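Local atomic coordinates of uncharacterized protein (Xanthomonas campestris pv. campestris, PDB entry 3HIU), a protein that is of unknown function but belongs to the DUF892 family of the ferritin-like clan and folds as a four-helix bundle. Residues D132-Q135 / Q136-M140; R40-E43 / Q44-E48; E5-V8 / K9-D13. All coordinates share one frame; numbering follows the deposited sequence.

Interaction 1. Residues D132-Q135 / Q136-M140; sequences DILQ and QEIEM
Leu-134 and Ile-138, one helical turn apart on helix 124-159, meet through their terminal methyls: CD1 of Leu-134 lies 3.8 Å from CD1 of Ile-138, with the two side chains crossing at a slant. In Leu-134 the first torsion sets CG anti to the backbone N (chi1 162°), and chi2 then turns CD1 onto the isoleucine. On the neighbouring face Glu-137 runs alongside Ile-133, both pointing the same way. Its chi1 of -54° brings CG to 3.2 Å from the carbonyl O of Ile-133, and a bend at chi2 (-41°) turns OE2 along the isoleucine, 3.6 Å from CG2 of Ile-133. This face looks into the middle of a ferritin-like four-helix bundle, where the side chain of Glu-137 comes within about 3 Å of a bound sodium ion. His-45 of helix 36-62 donates to Glu-137 OE1, while Glu-104 and Glu-107 bring further carboxylates close to that oxygen. Gln-136, extended beyond CG, reaches helix 36-62, where its OE1 accepts from Gln-52 NE2. Beneath these side chains the helix backbone supplies Ile-138 N to Leu-134 O at 3.0 Å, and Glu-139 N to Gln-135 O at 2.8 Å.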
loop_
_atom_site.group_PDB
_atom_site.type_symbol
_atom_site.label_atom_id
_atom_site.label_comp_id
_atom_site.label_asym_id
_atom_site.label_seq_id
_atom_site.Cartn_x
_atom_site.Cartn_y
_atom_site.Cartn_z
ATOM N N ASP B 132 9.074 -8.702 14.252
ATOM C CA ASP B 132 8.304 -9.933 14.170
ATOM C C ASP B 132 6.946 -9.659 13.543
ATOM O O ASP B 132 6.493 -10.417 12.684
ATOM C CB ASP B 132 8.175 -10.604 15.541
ATOM C CG ASP B 132 9.459 -11.295 15.972
ATOM O OD1 ASP B 132 10.152 -11.857 15.095
ATOM O OD2 ASP B 132 9.784 -11.276 17.181
ATOM N N ILE B 133 6.307 -8.568 13.958
ATOM C CA ILE B 133 5.091 -8.114 13.289
ATOM C C ILE B 133 5.390 -7.839 11.811
ATOM O O ILE B 133 4.604 -8.179 10.925
ATOM C CB ILE B 133 4.501 -6.844 13.962
ATOM C CG1 ILE B 133 3.957 -7.180 15.354
ATOM C CG2 ILE B 133 3.401 -6.220 13.087
ATOM C CD1 ILE B 133 3.605 -5.957 16.193
ATOM N N LEU B 134 6.541 -7.226 11.553
ATOM C CA LEU B 134 6.961 -6.908 10.187
ATOM C C LEU B 134 7.007 -8.135 9.273
ATOM O O LEU B 134 6.506 -8.097 8.158
ATOM C CB LEU B 134 8.325 -6.201 10.200
ATOM C CG LEU B 134 9.091 -6.174 8.873
ATOM C CD1 LEU B 134 8.288 -5.472 7.777
ATOM C CD2 LEU B 134 10.439 -5.507 9.073
ATOM N N GLN B 135 7.614 -9.216 9.763
ATOM C CA GLN B 135 7.781 -10.450 8.990
ATOM C C GLN B 135 6.426 -11.068 8.636
ATOM O O GLN B 135 6.275 -11.686 7.581
ATOM C CB GLN B 135 8.649 -11.464 9.755
ATOM C CG GLN B 135 9.806 -12.079 8.938
ATOM C CD GLN B 135 9.405 -13.286 8.082
ATOM O OE1 GLN B 135 8.540 -14.081 8.458
ATOM N NE2 GLN B 135 10.056 -13.432 6.930
ATOM N N GLN B 136 5.447 -10.884 9.520
ATOM C CA GLN B 136 4.087 -11.359 9.272
ATOM C C GLN B 136 3.385 -10.558 8.174
ATOM O O GLN B 136 2.586 -11.108 7.408
ATOM C CB GLN B 136 3.256 -11.308 10.559
ATOM C CG GLN B 136 3.882 -12.017 11.756
ATOM C CD GLN B 136 2.964 -12.021 12.973
ATOM O OE1 GLN B 136 2.131 -11.127 13.144
ATOM N NE2 GLN B 136 3.112 -13.028 13.824
ATOM N N GLU B 137 3.671 -9.257 8.110
ATOM C CA GLU B 137 3.083 -8.398 7.078
ATOM C C GLU B 137 3.683 -8.777 5.738
ATOM O O GLU B 137 2.979 -8.902 4.733
ATOM C CB GLU B 137 3.322 -6.917 7.387
ATOM C CG GLU B 137 2.860 -6.490 8.768
ATOM C CD GLU B 137 1.538 -7.118 9.152
ATOM O OE1 GLU B 137 0.658 -7.276 8.284
ATOM O OE2 GLU B 137 1.371 -7.456 10.331
ATOM N N ILE B 138 4.993 -8.997 5.740
ATOM C CA ILE B 138 5.677 -9.468 4.544
ATOM C C ILE B 138 5.135 -10.815 4.095
ATOM O O ILE B 138 4.791 -11.001 2.927
ATOM C CB ILE B 138 7.175 -9.561 4.771
ATOM C CG1 ILE B 138 7.784 -8.152 4.722
ATOM C CG2 ILE B 138 7.802 -10.466 3.722
ATOM C CD1 ILE B 138 9.212 -8.064 5.205
ATOM N N GLU B 139 5.058 -11.753 5.034
ATOM C CA GLU B 139 4.484 -13.069 4.780
ATOM C C GLU B 139 3.095 -12.940 4.143
ATOM O O GLU B 139 2.787 -13.576 3.130
ATOM C CB GLU B 139 4.395 -13.849 6.100
ATOM C CG GLU B 139 4.452 -15.370 5.974
ATOM C CD GLU B 139 3.087 -16.029 6.060
ATOM O OE1 GLU B 139 2.208 -15.712 5.232
ATOM O OE2 GLU B 139 2.900 -16.880 6.953
HETATM N N MSE B 140 2.252 -12.098 4.749
HETATM C CA MSE B 140 0.859 -11.934 4.312
HETATM C C MSE B 140 0.755 -11.264 2.941
HETATM O O MSE B 140 0.011 -11.717 2.063
HETATM C CB MSE B 140 0.081 -11.132 5.359
HETATM C CG MSE B 140 -1.399 -10.892 5.036
HETATM SE SE MSE B 140 -2.475 -12.511 4.789
HETATM C CE MSE B 140 -4.188 -11.817 5.361
#

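Interaction 2. Residues R40-E43 / Q44-E48; sequences RRIE and QHVEE. With EDO (1,2-ethanediol), chain N.
One carboxylate oxygen, Glu-48 OE2, collects three side-chain donors within two turns of helix 36-62. Arg-41, seven residues earlier, grips it end-on with both terminal nitrogens: NH1 stands 2.9 Å from Glu-48 OE2 in a fairly straight salt bridge, and NH2 reaches the same Glu-48 oxygen at 3.3 Å along a more bent path. The oxygen lies in the guanidinium plane and is approached on its syn side, but the guanidinium and carboxylate planes stand 77° apart, so this is no flat two-oxygen pairing. The third donor is the ring of His-45, whose ND1 donates to the anti lone pair of Glu-48 OE2, 3.0 Å away. Glu-48 OE1 is held as well, by Gln-44 NE2 at 2.9 Å on its syn lone pair, which helps fix the rotation of the carboxylate. The same glutamine packs over one face of the Arg-41 guanidinium, its amide plane inclined by 34° and its CG 3.2 Å from Arg-41 NH1. A sharp bend at chi2 (-13°) turns the Arg-41 chain along the helix toward these partners, while Met-140 and Trp-143 of helix 124-159 pack against it. At the outer surface, Glu-43 OE1 accepts from O1 of a 1,2-ethanediol at 2.8 Å. Gripped by Arg-41 and Gln-44, Glu-48 in turn steadies the His-45 ring, whose NE2 faces Glu-137 and whose side chain is about 3 Å from the sodium ion at its nearest: a His-carboxylate pair at the central polar site of a ferritin-like bundle.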
loop_
_atom_site.group_PDB
_atom_site.type_symbol
_atom_site.label_atom_id
_atom_site.label_comp_id
_atom_site.label_asym_id
_atom_site.label_seq_id
_atom_site.Cartn_x
_atom_site.Cartn_y
_atom_site.Cartn_z
ATOM N N ARG B 40 -9.833 -18.247 3.886
ATOM C CA ARG B 40 -9.131 -18.981 4.927
ATOM C C ARG B 40 -7.933 -18.158 5.424
ATOM O O ARG B 40 -7.659 -18.101 6.627
ATOM C CB ARG B 40 -8.647 -20.332 4.379
ATOM C CG ARG B 40 -8.264 -21.358 5.438
ATOM C CD ARG B 40 -7.002 -22.159 5.061
ATOM N NE ARG B 40 -7.186 -23.053 3.917
ATOM C CZ ARG B 40 -6.425 -24.118 3.682
ATOM N NH1 ARG B 40 -5.442 -24.428 4.521
ATOM N NH2 ARG B 40 -6.652 -24.883 2.620
ATOM N N ARG B 41 -7.225 -17.515 4.496
ATOM C CA ARG B 41 -6.020 -16.769 4.847
ATOM C C ARG B 41 -6.342 -15.518 5.674
ATOM O O ARG B 41 -5.770 -15.283 6.735
ATOM C CB ARG B 41 -5.227 -16.389 3.589
ATOM C CG ARG B 41 -3.718 -16.300 3.837
ATOM C CD ARG B 41 -3.424 -16.305 5.336
ATOM N NE ARG B 41 -2.100 -15.797 5.688
ATOM C CZ ARG B 41 -1.780 -15.327 6.892
ATOM N NH1 ARG B 41 -2.686 -15.292 7.861
ATOM N NH2 ARG B 41 -0.557 -14.884 7.130
ATOM N N ILE B 42 -7.265 -14.714 5.178
ATOM C CA ILE B 42 -7.618 -13.486 5.857
ATOM C C ILE B 42 -8.083 -13.756 7.294
ATOM O O ILE B 42 -7.713 -13.028 8.219
ATOM C CB ILE B 42 -8.677 -12.734 5.063
ATOM C CG1 ILE B 42 -8.143 -12.435 3.667
ATOM C CG2 ILE B 42 -9.057 -11.456 5.771
ATOM C CD1 ILE B 42 -7.030 -11.414 3.668
ATOM N N GLU B 43 -8.876 -14.810 7.478
ATOM C CA GLU B 43 -9.363 -15.199 8.813
ATOM C C GLU B 43 -8.205 -15.407 9.793
ATOM O O GLU B 43 -8.224 -14.905 10.917
ATOM C CB GLU B 43 -10.239 -16.467 8.734
ATOM C CG GLU B 43 -11.705 -16.204 8.369
ATOM C CD GLU B 43 -12.459 -17.436 7.826
ATOM O OE1 GLU B 43 -11.991 -18.592 7.974
ATOM O OE2 GLU B 43 -13.545 -17.234 7.242
ATOM N N GLN B 44 -7.195 -16.143 9.341
ATOM C CA GLN B 44 -5.985 -16.387 10.116
ATOM C C GLN B 44 -5.250 -15.096 10.444
ATOM O O GLN B 44 -4.609 -14.993 11.493
ATOM C CB GLN B 44 -5.055 -17.314 9.340
ATOM C CG GLN B 44 -3.682 -17.505 9.963
ATOM C CD GLN B 44 -2.775 -18.346 9.084
ATOM O OE1 GLN B 44 -3.209 -18.882 8.061
ATOM N NE2 GLN B 44 -1.510 -18.465 9.474
ATOM N N HIS B 45 -5.327 -14.117 9.547
ATOM C CA HIS B 45 -4.640 -12.847 9.782
ATOM C C HIS B 45 -5.449 -11.884 10.652
ATOM O O HIS B 45 -4.882 -10.986 11.281
ATOM C CB HIS B 45 -4.210 -12.178 8.471
ATOM C CG HIS B 45 -3.110 -11.168 8.642
ATOM N ND1 HIS B 45 -2.080 -11.334 9.541
ATOM C CD2 HIS B 45 -2.870 -9.995 8.012
ATOM C CE1 HIS B 45 -1.259 -10.303 9.467
ATOM N NE2 HIS B 45 -1.717 -9.473 8.547
ATOM N N VAL B 46 -6.766 -12.072 10.698
ATOM C CA VAL B 46 -7.585 -11.306 11.637
ATOM C C VAL B 46 -7.181 -11.643 13.072
ATOM O O VAL B 46 -7.194 -10.778 13.945
ATOM C CB VAL B 46 -9.100 -11.523 11.435
ATOM C CG1 VAL B 46 -9.882 -10.993 12.634
ATOM C CG2 VAL B 46 -9.562 -10.830 10.167
ATOM N N GLU B 47 -6.797 -12.897 13.301
ATOM C CA GLU B 47 -6.358 -13.335 14.625
ATOM C C GLU B 47 -4.911 -12.915 14.916
ATOM O O GLU B 47 -4.599 -12.462 16.010
ATOM C CB GLU B 47 -6.529 -14.848 14.768
ATOM C CG GLU B 47 -7.979 -15.310 14.736
ATOM C CD GLU B 47 -8.668 -15.147 16.078
ATOM O OE1 GLU B 47 -9.921 -15.129 16.120
ATOM O OE2 GLU B 47 -7.948 -15.036 17.094
ATOM N N GLU B 48 -4.041 -13.070 13.925
ATOM C CA GLU B 48 -2.674 -12.570 14.001
ATOM C C GLU B 48 -2.635 -11.066 14.318
ATOM O O GLU B 48 -1.846 -10.641 15.167
ATOM C CB GLU B 48 -1.913 -12.866 12.695
ATOM C CG GLU B 48 -1.280 -14.262 12.634
ATOM C CD GLU B 48 -1.352 -14.925 11.251
ATOM O OE1 GLU B 48 -1.317 -16.178 11.192
ATOM O OE2 GLU B 48 -1.446 -14.212 10.227
HETATM C C1 EDO N . -15.052 -19.633 6.178
HETATM O O1 EDO N . -14.006 -20.285 6.912
HETATM C C2 EDO N . -16.068 -20.640 5.670
HETATM O O2 EDO N . -16.478 -20.200 4.381
#

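Interaction 3. Residues E5-V8 / K9-D13; sequences ERLV and KWLQD. With EDO (1,2-ethanediol), chain R.
CD of Arg-6 sits over one face of the Trp-10 ring, one turn further along helix 2-28, in a CH-pi contact 3.6 Å from the centroid of the six-membered ring of Trp-10 and 23° off its normal. Bends at chi2 and chi3 fold the arginine over the indole, whose plane makes 37° with the guanidinium. The methylene CD of Lys-9 packs at the guanidinium edge, 3.2 Å from Arg-6 NH2. Apolar packing continues on the buried side: Leu-7 and Leu-11 run side by side, CD2 of Leu-7 at 3.8 Å from CG of Leu-11, and both press on Leu-114 of helix 94-120. Val-8 crosses Gln-12, whose amide donates to the carbonyl of Ser-66. Among the polar contacts, Lys-9 NZ forms a salt bridge with Asp-13 OD2 at 3.0 Å, using the syn lone pair. C1 of a 1,2-ethanediol, probably from the crystallisation liquor, lies over one guanidinium face of Arg-6 near its rim, and O1 of that molecule donates to Glu-5 O at 3.2 Å. Across the dimer interface, Asp-91 of the second subunit accepts from Arg-6 NH2, Lys-9 NZ and Trp-10 NE1; Glu-159 of that subunit pairs with Arg-6 NE, and its Lys-95 pairs with Asp-13. The polar ends of Arg-6, Lys-9 and Trp-10 thus converge on one carboxylate of the partner chain, which probably offsets the nearness of the two cations and makes this turn of helix a charged docking surface for the dimer.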
loop_
_atom_site.group_PDB
_atom_site.type_symbol
_atom_site.label_atom_id
_atom_site.label_comp_id
_atom_site.label_asym_id
_atom_site.label_seq_id
_atom_site.Cartn_x
_atom_site.Cartn_y
_atom_site.Cartn_z
ATOM N N GLU B 5 9.374 9.218 23.296
ATOM C CA GLU B 5 8.084 9.768 22.898
ATOM C C GLU B 5 7.875 9.854 21.381
ATOM O O GLU B 5 6.766 10.113 20.927
ATOM C CB GLU B 5 7.816 11.106 23.604
ATOM C CG GLU B 5 6.784 11.044 24.754
ATOM C CD GLU B 5 6.987 9.878 25.724
ATOM O OE1 GLU B 5 7.008 10.111 26.951
ATOM O OE2 GLU B 5 7.110 8.723 25.267
ATOM N N ARG B 6 8.925 9.627 20.598
ATOM C CA ARG B 6 8.737 9.422 19.164
ATOM C C ARG B 6 8.377 7.960 18.897
ATOM O O ARG B 6 7.514 7.660 18.079
ATOM C CB ARG B 6 9.988 9.802 18.378
ATOM C CG ARG B 6 9.987 9.254 16.957
ATOM C CD ARG B 6 8.819 9.818 16.173
ATOM N NE ARG B 6 8.912 11.269 16.099
ATOM C CZ ARG B 6 7.898 12.075 15.807
ATOM N NH1 ARG B 6 8.091 13.387 15.762
ATOM N NH2 ARG B 6 6.695 11.571 15.565
ATOM N N LEU B 7 9.058 7.058 19.594
ATOM C CA LEU B 7 8.763 5.631 19.561
ATOM C C LEU B 7 7.302 5.420 19.969
ATOM O O LEU B 7 6.543 4.736 19.282
ATOM C CB LEU B 7 9.689 4.902 20.544
ATOM C CG LEU B 7 10.134 3.456 20.311
ATOM C CD1 LEU B 7 10.473 2.802 21.634
ATOM C CD2 LEU B 7 9.072 2.661 19.591
ATOM N N VAL B 8 6.922 6.020 21.096
ATOM C CA VAL B 8 5.548 5.988 21.595
ATOM C C VAL B 8 4.565 6.577 20.577
ATOM O O VAL B 8 3.474 6.034 20.356
ATOM C CB VAL B 8 5.428 6.766 22.919
ATOM C CG1 VAL B 8 3.975 6.969 23.291
ATOM C CG2 VAL B 8 6.186 6.045 24.035
ATOM N N LYS B 9 4.963 7.687 19.958
ATOM C CA LYS B 9 4.187 8.319 18.890
ATOM C C LYS B 9 3.861 7.364 17.720
ATOM O O LYS B 9 2.703 7.268 17.297
ATOM C CB LYS B 9 4.933 9.552 18.382
ATOM C CG LYS B 9 4.047 10.597 17.745
ATOM C CD LYS B 9 3.878 10.341 16.264
ATOM C CE LYS B 9 2.789 11.220 15.667
ATOM N NZ LYS B 9 2.390 10.696 14.330
ATOM N N TRP B 10 4.882 6.668 17.203
ATOM C CA TRP B 10 4.710 5.718 16.096
ATOM C C TRP B 10 4.093 4.410 16.555
ATOM O O TRP B 10 3.370 3.761 15.800
ATOM C CB TRP B 10 6.033 5.476 15.364
ATOM C CG TRP B 10 6.477 6.693 14.641
ATOM C CD1 TRP B 10 5.718 7.771 14.367
ATOM C CD2 TRP B 10 7.771 6.955 14.082
ATOM N NE1 TRP B 10 6.449 8.705 13.677
ATOM C CE2 TRP B 10 7.714 8.223 13.483
ATOM C CE3 TRP B 10 8.967 6.241 14.026
ATOM C CZ2 TRP B 10 8.808 8.800 12.843
ATOM C CZ3 TRP B 10 10.054 6.816 13.382
ATOM C CH2 TRP B 10 9.966 8.079 12.803
ATOM N N LEU B 11 4.355 4.024 17.796
ATOM C CA LEU B 11 3.664 2.875 18.370
ATOM C C LEU B 11 2.137 3.085 18.403
ATOM O O LEU B 11 1.370 2.167 18.102
ATOM C CB LEU B 11 4.200 2.562 19.770
ATOM C CG LEU B 11 5.450 1.685 19.857
ATOM C CD1 LEU B 11 5.779 1.398 21.320
ATOM C CD2 LEU B 11 5.280 0.382 19.068
ATOM N N GLN B 12 1.704 4.292 18.768
ATOM C CA GLN B 12 0.282 4.624 18.796
ATOM C C GLN B 12 -0.379 4.619 17.413
ATOM O O GLN B 12 -1.511 4.165 17.275
ATOM C CB GLN B 12 0.054 5.970 19.491
ATOM C CG GLN B 12 0.248 5.916 21.003
ATOM C CD GLN B 12 0.222 7.282 21.636
ATOM O OE1 GLN B 12 0.671 8.261 21.044
ATOM N NE2 GLN B 12 -0.305 7.361 22.847
ATOM N N ASP B 13 0.324 5.130 16.400
ATOM C CA ASP B 13 -0.168 5.103 15.020
ATOM C C ASP B 13 -0.471 3.660 14.633
ATOM O O ASP B 13 -1.567 3.340 14.181
ATOM C CB ASP B 13 0.870 5.686 14.043
ATOM C CG ASP B 13 1.008 7.200 14.150
ATOM O OD1 ASP B 13 0.082 7.862 14.655
ATOM O OD2 ASP B 13 2.047 7.737 13.720
HETATM C C1 EDO R . 7.377 13.690 19.039
HETATM O O1 EDO R . 6.248 12.875 19.365
HETATM C C2 EDO R . 6.903 15.043 18.511
HETATM O O2 EDO R . 8.030 15.802 18.046
#

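In the fold
Along the chain the order is interaction 3 on helix 2-28, interaction 2 on helix 36-62 and interaction 1 on helix 124-159, three of the four helices of one bundle. Interactions 1 and 2 have centres about 13 Å apart and touch across the bundle: the selenomethionine Met-140 packs on His-45 and Ile-42, and Glu-139 makes a long, weak ion pair with Arg-41. Both border the sodium site, which Thr-49 and Gln-52 help form. Interaction 3 lies about 26 Å from interaction 2 between centres, on the opposite side of the chain's centre, and about 19 Å from interaction 1. The sodium site and this part of the subunit interface thus lie in different regions of the bundle.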